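Local structure of haloacid dehalogenase (Pseudomonas aeruginosa, 3UMC) at residues 124-136 and 240-252. The protein probably hydrolyses the carbon-halogen bond of L-2-haloacids, as a member of the haloacid dehalogenase-like hydrolase superfamily. Residues are numbered along the deposited sequence; the frame is centred on the assembly and turned at random.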
ATOM      1  N   ASP A 124      17.981  -1.347 -14.174  1.00 14.48           N
ATOM      2  CA  ASP A 124      17.449  -2.640 -13.860  1.00 13.50           C
ATOM      3  C   ASP A 124      16.160  -2.604 -13.035  1.00 13.95           C
ATOM      4  O   ASP A 124      15.495  -3.625 -12.844  1.00 12.30           O
ATOM      5  CB  ASP A 124      18.485  -3.463 -13.079  1.00 14.21           C
ATOM      6  CG  ASP A 124      18.905  -2.799 -11.743  1.00 14.93           C
ATOM      7  OD1 ASP A 124      19.674  -1.812 -11.754  1.00 15.88           O
ATOM      8  OD2 ASP A 124      18.552  -3.309 -10.679  1.00 13.74           O
ATOM      9  N   THR A 125      15.855  -1.471 -12.447  1.00 13.96           N
ATOM     10  CA  THR A 125      14.855  -1.494 -11.379  1.00 13.66           C
ATOM     11  C   THR A 125      13.497  -1.979 -11.870  1.00 14.97           C
ATOM     12  O   THR A 125      12.943  -2.942 -11.343  1.00 13.51           O
ATOM     13  CB  THR A 125      14.696  -0.124 -10.716  1.00 14.23           C
ATOM     14  OG1 THR A 125      15.874   0.159  -9.972  1.00 14.48           O
ATOM     15  CG2 THR A 125      13.428  -0.072  -9.789  1.00 11.61           C
ATOM     16  N   LEU A 126      12.976  -1.304 -12.884  1.00 15.07           N
ATOM     17  CA  LEU A 126      11.667  -1.616 -13.441  1.00 16.04           C
ATOM     18  C   LEU A 126      11.541  -3.050 -13.913  1.00 15.09           C
ATOM     19  O   LEU A 126      10.581  -3.810 -13.524  1.00 14.86           O
ATOM     20  CB  LEU A 126      11.312  -0.644 -14.583  1.00 18.08           C
ATOM     21  CG  LEU A 126      10.681   0.720 -14.264  1.00 24.88           C
ATOM     22  CD1 LEU A 126      11.187   1.292 -12.971  1.00 29.60           C
ATOM     23  CD2 LEU A 126      10.800   1.826 -15.400  1.00 30.52           C
ATOM     24  N   ALA A 127      12.519  -3.492 -14.667  1.00 14.14           N
ATOM     25  CA  ALA A 127      12.417  -4.840 -15.243  1.00 14.20           C
ATOM     26  C   ALA A 127      12.468  -5.877 -14.156  1.00 12.95           C
ATOM     27  O   ALA A 127      11.778  -6.913 -14.244  1.00 13.60           O
ATOM     28  CB  ALA A 127      13.517  -5.147 -16.247  1.00 12.71           C
ATOM     29  N   GLY A 128      13.385  -5.659 -13.232  1.00 11.17           N
ATOM     30  CA  GLY A 128      13.610  -6.588 -12.161  1.00 10.34           C
ATOM     31  C   GLY A 128      12.383  -6.645 -11.255  1.00  9.96           C
ATOM     32  O   GLY A 128      11.990  -7.706 -10.830  1.00  9.18           O
HETATM   33  N   MSE A 129      11.778  -5.505 -10.973  1.00 10.62           N
HETATM   34  CA  MSE A 129      10.578  -5.542 -10.121  1.00 12.95           C
HETATM   35  C   MSE A 129       9.452  -6.341 -10.839  1.00 14.19           C
HETATM   36  O   MSE A 129       8.767  -7.170 -10.206  1.00 14.18           O
HETATM   37  CB  MSE A 129      10.151  -4.142  -9.724  1.00 11.74           C
HETATM   38  CG  MSE A 129      11.016  -3.499  -8.643  1.00 11.48           C
HETATM   39 SE   MSE A 129      10.357  -1.769  -8.218  1.00 23.41          SE
HETATM   40  CE  MSE A 129       8.866  -2.298  -7.002  1.00 20.64           C
ATOM     41  N   HIS A 130       9.296  -6.110 -12.158  1.00 15.45           N
ATOM     42  CA  HIS A 130       8.290  -6.814 -12.939  1.00 15.47           C
ATOM     43  C   HIS A 130       8.562  -8.218 -13.004  1.00 16.96           C
ATOM     44  O   HIS A 130       7.616  -8.984 -13.030  1.00 19.82           O
ATOM     45  CB  HIS A 130       8.105  -6.241 -14.351  1.00 17.24           C
ATOM     46  CG  HIS A 130       7.255  -5.022 -14.366  1.00 12.08           C
ATOM     47  ND1 HIS A 130       5.941  -5.058 -13.969  1.00 13.98           N
ATOM     48  CD2 HIS A 130       7.551  -3.733 -14.602  1.00 14.99           C
ATOM     49  CE1 HIS A 130       5.441  -3.834 -14.042  1.00 15.61           C
ATOM     50  NE2 HIS A 130       6.407  -3.011 -14.406  1.00 18.50           N
ATOM     51  N   ALA A 131       9.842  -8.625 -13.021  1.00 16.33           N
ATOM     52  CA  ALA A 131      10.143 -10.036 -12.928  1.00 15.98           C
ATOM     53  C   ALA A 131       9.778 -10.666 -11.541  1.00 15.89           C
ATOM     54  O   ALA A 131       9.216 -11.770 -11.455  1.00 17.48           O
ATOM     55  CB  ALA A 131      11.660 -10.288 -13.236  1.00 14.44           C
ATOM     56  N   LEU A 132      10.217 -10.025 -10.475  1.00 14.69           N
ATOM     57  CA  LEU A 132      10.025 -10.537  -9.133  1.00 14.48           C
ATOM     58  C   LEU A 132       8.560 -10.591  -8.753  1.00 16.08           C
ATOM     59  O   LEU A 132       8.179 -11.421  -7.939  1.00 17.73           O
ATOM     60  CB  LEU A 132      10.797  -9.686  -8.115  1.00 13.02           C
ATOM     61  CG  LEU A 132      12.304  -9.713  -8.250  1.00 12.30           C
ATOM     62  CD1 LEU A 132      12.985  -8.465  -7.648  1.00 13.17           C
ATOM     63  CD2 LEU A 132      12.856 -11.022  -7.679  1.00  8.84           C
ATOM     64  N   LYS A 133       7.714  -9.739  -9.324  1.00 19.49           N
ATOM     65  CA  LYS A 133       6.348  -9.609  -8.840  1.00 21.23           C
ATOM     66  C   LYS A 133       5.496 -10.881  -9.114  1.00 23.03           C
ATOM     67  O   LYS A 133       4.423 -11.112  -8.472  1.00 21.88           O
ATOM     68  CB  LYS A 133       5.655  -8.365  -9.399  1.00 21.85           C
ATOM     69  CG  LYS A 133       5.054  -8.616 -10.749  1.00 24.62           C
ATOM     70  CD  LYS A 133       4.391  -7.384 -11.366  1.00 26.78           C
ATOM     71  CE  LYS A 133       4.179  -7.562 -12.926  1.00 26.92           C
ATOM     72  NZ  LYS A 133       3.535  -6.358 -13.515  1.00 29.74           N
ATOM     73  N   ALA A 134       5.956 -11.690 -10.065  1.00 23.12           N
ATOM     74  CA  ALA A 134       5.243 -12.873 -10.431  1.00 23.85           C
ATOM     75  C   ALA A 134       5.252 -13.833  -9.275  1.00 24.62           C
ATOM     76  O   ALA A 134       4.275 -14.529  -9.028  1.00 26.29           O
ATOM     77  CB  ALA A 134       5.914 -13.538 -11.708  1.00 25.03           C
ATOM     78  N   ASP A 135       6.368 -13.935  -8.574  1.00 24.16           N
ATOM     79  CA  ASP A 135       6.491 -14.919  -7.540  1.00 24.51           C
ATOM     80  C   ASP A 135       6.350 -14.367  -6.102  1.00 22.67           C
ATOM     81  O   ASP A 135       6.147 -15.140  -5.221  1.00 22.35           O
ATOM     82  CB  ASP A 135       7.794 -15.690  -7.772  1.00 27.48           C
ATOM     83  CG  ASP A 135       7.729 -16.533  -9.101  1.00 31.70           C
ATOM     84  OD1 ASP A 135       6.787 -17.367  -9.194  1.00 37.13           O
ATOM     85  OD2 ASP A 135       8.509 -16.270 -10.062  1.00 39.93           O
ATOM     86  N   TYR A 136       6.353 -13.037  -5.914  1.00 19.24           N
ATOM     87  CA  TYR A 136       6.504 -12.408  -4.585  1.00 17.50           C
ATOM     88  C   TYR A 136       5.728 -11.159  -4.521  1.00 16.22           C
ATOM     89  O   TYR A 136       5.545 -10.463  -5.543  1.00 17.71           O
ATOM     90  CB  TYR A 136       7.960 -12.049  -4.276  1.00 17.69           C
ATOM     91  CG  TYR A 136       8.917 -13.181  -4.459  1.00 17.14           C
ATOM     92  CD1 TYR A 136       9.014 -14.182  -3.508  1.00 21.34           C
ATOM     93  CD2 TYR A 136       9.687 -13.283  -5.616  1.00 22.08           C
ATOM     94  CE1 TYR A 136       9.864 -15.259  -3.686  1.00 20.40           C
ATOM     95  CE2 TYR A 136      10.548 -14.340  -5.806  1.00 21.85           C
ATOM     96  CZ  TYR A 136      10.598 -15.338  -4.845  1.00 22.40           C
ATOM     97  OH  TYR A 136      11.424 -16.387  -5.018  1.00 24.15           O
ATOM     98  N   ALA A 240      23.459  -9.786  -5.089  1.00 15.03           N
ATOM     99  CA  ALA A 240      23.049  -9.759  -6.494  1.00 13.81           C
ATOM    100  C   ALA A 240      23.602  -8.516  -7.137  1.00 14.53           C
ATOM    101  O   ALA A 240      23.881  -7.541  -6.465  1.00 14.07           O
ATOM    102  CB  ALA A 240      21.556  -9.854  -6.596  1.00 12.13           C
ATOM    103  N   SER A 241      23.864  -8.590  -8.445  1.00 14.98           N
ATOM    104  CA  SER A 241      24.419  -7.456  -9.178  1.00 14.09           C
ATOM    105  C   SER A 241      23.344  -6.460  -9.507  1.00 13.10           C
ATOM    106  O   SER A 241      23.607  -5.284  -9.620  1.00 13.80           O
ATOM    107  CB  SER A 241      25.091  -7.983 -10.481  1.00 15.23           C
ATOM    108  OG  SER A 241      24.139  -8.691 -11.263  1.00 18.05           O
ATOM    109  N   ASP A 242      22.109  -6.906  -9.640  1.00 12.76           N
ATOM    110  CA  ASP A 242      21.026  -6.036  -9.920  1.00 13.09           C
ATOM    111  C   ASP A 242      19.692  -6.816  -9.701  1.00 12.66           C
ATOM    112  O   ASP A 242      19.706  -7.972  -9.358  1.00 14.31           O
ATOM    113  CB  ASP A 242      21.163  -5.501 -11.339  1.00 14.67           C
ATOM    114  CG  ASP A 242      21.163  -6.612 -12.361  1.00 15.80           C
ATOM    115  OD1 ASP A 242      20.133  -7.332 -12.472  1.00 18.32           O
ATOM    116  OD2 ASP A 242      22.213  -6.788 -12.956  1.00 20.01           O
ATOM    117  N   LEU A 243      18.533  -6.188  -9.845  1.00 13.73           N
ATOM    118  CA  LEU A 243      17.282  -6.875  -9.508  1.00 12.73           C
ATOM    119  C   LEU A 243      16.919  -8.008 -10.371  1.00 13.69           C
ATOM    120  O   LEU A 243      16.154  -8.895  -9.929  1.00 13.52           O
ATOM    121  CB  LEU A 243      16.086  -5.937  -9.481  1.00 12.67           C
ATOM    122  CG  LEU A 243      15.791  -5.181  -8.193  1.00 13.56           C
ATOM    123  CD1 LEU A 243      16.785  -4.062  -7.962  1.00 13.07           C
ATOM    124  CD2 LEU A 243      14.385  -4.591  -8.278  1.00 12.22           C
ATOM    125  N   LEU A 244      17.371  -8.009 -11.634  1.00 14.55           N
ATOM    126  CA  LEU A 244      17.041  -9.156 -12.502  1.00 14.10           C
ATOM    127  C   LEU A 244      17.909 -10.340 -12.117  1.00 13.51           C
ATOM    128  O   LEU A 244      17.451 -11.481 -12.118  1.00 10.27           O
ATOM    129  CB  LEU A 244      17.246  -8.838 -14.022  1.00 14.73           C
ATOM    130  CG  LEU A 244      16.076  -8.142 -14.695  1.00 16.77           C
ATOM    131  CD1 LEU A 244      16.499  -7.567 -16.130  1.00 19.15           C
ATOM    132  CD2 LEU A 244      14.778  -9.068 -14.776  1.00 13.32           C
ATOM    133  N   ASP A 245      19.171 -10.058 -11.805  1.00 13.68           N
ATOM    134  CA  ASP A 245      20.052 -11.077 -11.244  1.00 14.14           C
ATOM    135  C   ASP A 245      19.540 -11.634  -9.899  1.00 14.12           C
ATOM    136  O   ASP A 245      19.681 -12.810  -9.633  1.00 14.40           O
ATOM    137  CB  ASP A 245      21.470 -10.543 -11.130  1.00 13.80           C
ATOM    138  CG  ASP A 245      22.463 -11.596 -10.636  1.00 18.39           C
ATOM    139  OD1 ASP A 245      22.612 -12.635 -11.325  1.00 19.81           O
ATOM    140  OD2 ASP A 245      23.080 -11.382  -9.533  1.00 20.56           O
ATOM    141  N   LEU A 246      18.879 -10.804  -9.093  1.00 15.71           N
ATOM    142  CA  LEU A 246      18.187 -11.279  -7.864  1.00 15.04           C
ATOM    143  C   LEU A 246      17.075 -12.238  -8.271  1.00 16.31           C
ATOM    144  O   LEU A 246      16.980 -13.344  -7.733  1.00 13.63           O
ATOM    145  CB  LEU A 246      17.630 -10.119  -7.020  1.00 14.95           C
ATOM    146  CG  LEU A 246      16.851 -10.483  -5.742  1.00 15.65           C
ATOM    147  CD1 LEU A 246      17.732 -11.305  -4.806  1.00 15.38           C
ATOM    148  CD2 LEU A 246      16.279  -9.253  -5.028  1.00 11.08           C
ATOM    149  N   HIS A 247      16.269 -11.842  -9.240  1.00 17.17           N
ATOM    150  CA  HIS A 247      15.291 -12.759  -9.792  1.00 20.28           C
ATOM    151  C   HIS A 247      15.890 -14.093 -10.322  1.00 21.57           C
ATOM    152  O   HIS A 247      15.390 -15.160  -9.974  1.00 21.76           O
ATOM    153  CB  HIS A 247      14.404 -12.117 -10.843  1.00 20.42           C
ATOM    154  CG  HIS A 247      13.402 -13.060 -11.423  1.00 24.30           C
ATOM    155  ND1 HIS A 247      13.456 -13.480 -12.738  1.00 30.71           N
ATOM    156  CD2 HIS A 247      12.331 -13.678 -10.869  1.00 28.01           C
ATOM    157  CE1 HIS A 247      12.444 -14.308 -12.966  1.00 32.71           C
ATOM    158  NE2 HIS A 247      11.745 -14.435 -11.852  1.00 28.84           N
ATOM    159  N   ARG A 248      16.942 -14.022 -11.125  1.00 22.21           N
ATOM    160  CA  ARG A 248      17.628 -15.235 -11.590  1.00 24.15           C
ATOM    161  C   ARG A 248      18.012 -16.059 -10.377  1.00 23.35           C
ATOM    162  O   ARG A 248      17.674 -17.215 -10.339  1.00 24.57           O
ATOM    163  CB  ARG A 248      18.898 -14.892 -12.412  1.00 24.51           C
ATOM    164  CG  ARG A 248      19.286 -15.956 -13.445  1.00 28.73           C
ATOM    165  CD  ARG A 248      20.790 -15.930 -13.882  1.00 33.32           C
ATOM    166  NE  ARG A 248      21.775 -15.412 -12.891  1.00 37.76           N
ATOM    167  CZ  ARG A 248      22.271 -16.047 -11.816  1.00 37.68           C
ATOM    168  NH1 ARG A 248      21.835 -17.261 -11.471  1.00 40.68           N
ATOM    169  NH2 ARG A 248      23.179 -15.426 -11.039  1.00 35.63           N
ATOM    170  N   GLN A 249      18.696 -15.485  -9.380  1.00 22.60           N
ATOM    171  CA  GLN A 249      19.176 -16.312  -8.265  1.00 22.81           C
ATOM    172  C   GLN A 249      18.029 -16.916  -7.450  1.00 23.93           C
ATOM    173  O   GLN A 249      18.117 -18.036  -6.986  1.00 23.47           O
ATOM    174  CB  GLN A 249      20.112 -15.568  -7.316  1.00 22.10           C
ATOM    175  CG  GLN A 249      21.447 -15.196  -7.917  1.00 21.96           C
ATOM    176  CD  GLN A 249      22.330 -14.537  -6.936  1.00 18.53           C
ATOM    177  OE1 GLN A 249      22.600 -15.098  -5.871  1.00 26.78           O
ATOM    178  NE2 GLN A 249      22.832 -13.353  -7.268  1.00 15.97           N
ATOM    179  N   LEU A 250      16.966 -16.160  -7.275  1.00 25.29           N
ATOM    180  CA  LEU A 250      15.789 -16.648  -6.604  1.00 26.69           C
ATOM    181  C   LEU A 250      15.061 -17.779  -7.320  1.00 28.93           C
ATOM    182  O   LEU A 250      14.573 -18.659  -6.660  1.00 29.55           O
ATOM    183  CB  LEU A 250      14.797 -15.497  -6.351  1.00 25.42           C
ATOM    184  CG  LEU A 250      15.079 -14.664  -5.079  1.00 22.19           C
ATOM    185  CD1 LEU A 250      14.109 -13.472  -5.038  1.00 17.71           C
ATOM    186  CD2 LEU A 250      14.948 -15.471  -3.712  1.00 19.33           C
ATOM    187  N   ALA A 251      14.936 -17.741  -8.645  1.00 32.15           N
ATOM    188  CA  ALA A 251      14.208 -18.788  -9.345  1.00 35.05           C
ATOM    189  C   ALA A 251      14.978 -20.081  -9.444  1.00 37.73           C
ATOM    190  O   ALA A 251      14.339 -21.113  -9.655  1.00 40.72           O
ATOM    191  CB  ALA A 251      13.744 -18.349 -10.735  1.00 35.08           C
ATOM    192  N   ALA A 252      16.303 -20.088  -9.275  1.00 40.09           N
ATOM    193  CA  ALA A 252      17.041 -21.364  -9.447  1.00 42.04           C
ATOM    194  C   ALA A 252      16.895 -22.221  -8.200  1.00 43.72           C
ATOM    195  O   ALA A 252      17.057 -21.697  -7.075  1.00 46.68           O
ATOM    196  CB  ALA A 252      18.535 -21.126  -9.772  1.00 42.44           C
TER
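Leu132 and Leu243 interlock helices 125-132 and 243-251 as reciprocal knobs into holes. The axes run 25° from parallel and 8.0 Å apart, and at Gly128, which lacks a side chain, the backbone comes close: its CA lies 3.7 Å from Leu243 CB. Leu243 sinks among Thr125, Gly128, Met129 and Leu132, its CD2 alongside Met129 CG at 3.6 Å. In return Leu132, its CG anti to the carbonyl carbon (chi1 -65°), sends CD2 past His247 CB and CD1 toward Leu243 and Leu246. Leu250 CD1 continues this apolar seam against Leu132 CD2; it also meets Tyr136 CE2 obliquely, at 3.7 Å.

Nearer solvent, small Ala131 lets the imidazole of His247 lie flat: Ala131 CB sits over one face of the His247 ring, 3.9 Å from its centroid, a CH-pi contact. Leu244 closes the same flank, spreading CD1 against Ala127 and CD2 against Ala131.

Polar contact is concentrated at the N-terminal end of helix 243-251. Leu243 N gives Asp124 OD2 an almost straight hydrogen bond (3.0 Å, 174°), arriving from above the carboxylate plane, while Asp242 N-caps the helix by accepting from Asp245 N and, weakly, Leu244 N. Arg218 forms a salt bridge with Asp124 OD1.

Leu132 and Leu243 both reach Phe27 of central strand 24-27, so the helices pack on one side of the Rossmann-like sheet: mostly apolar packing, led by leucines, pinned at one end by the carboxylate of Asp124, which Arg218 and the start of helix 243-251 would probably help to keep charged.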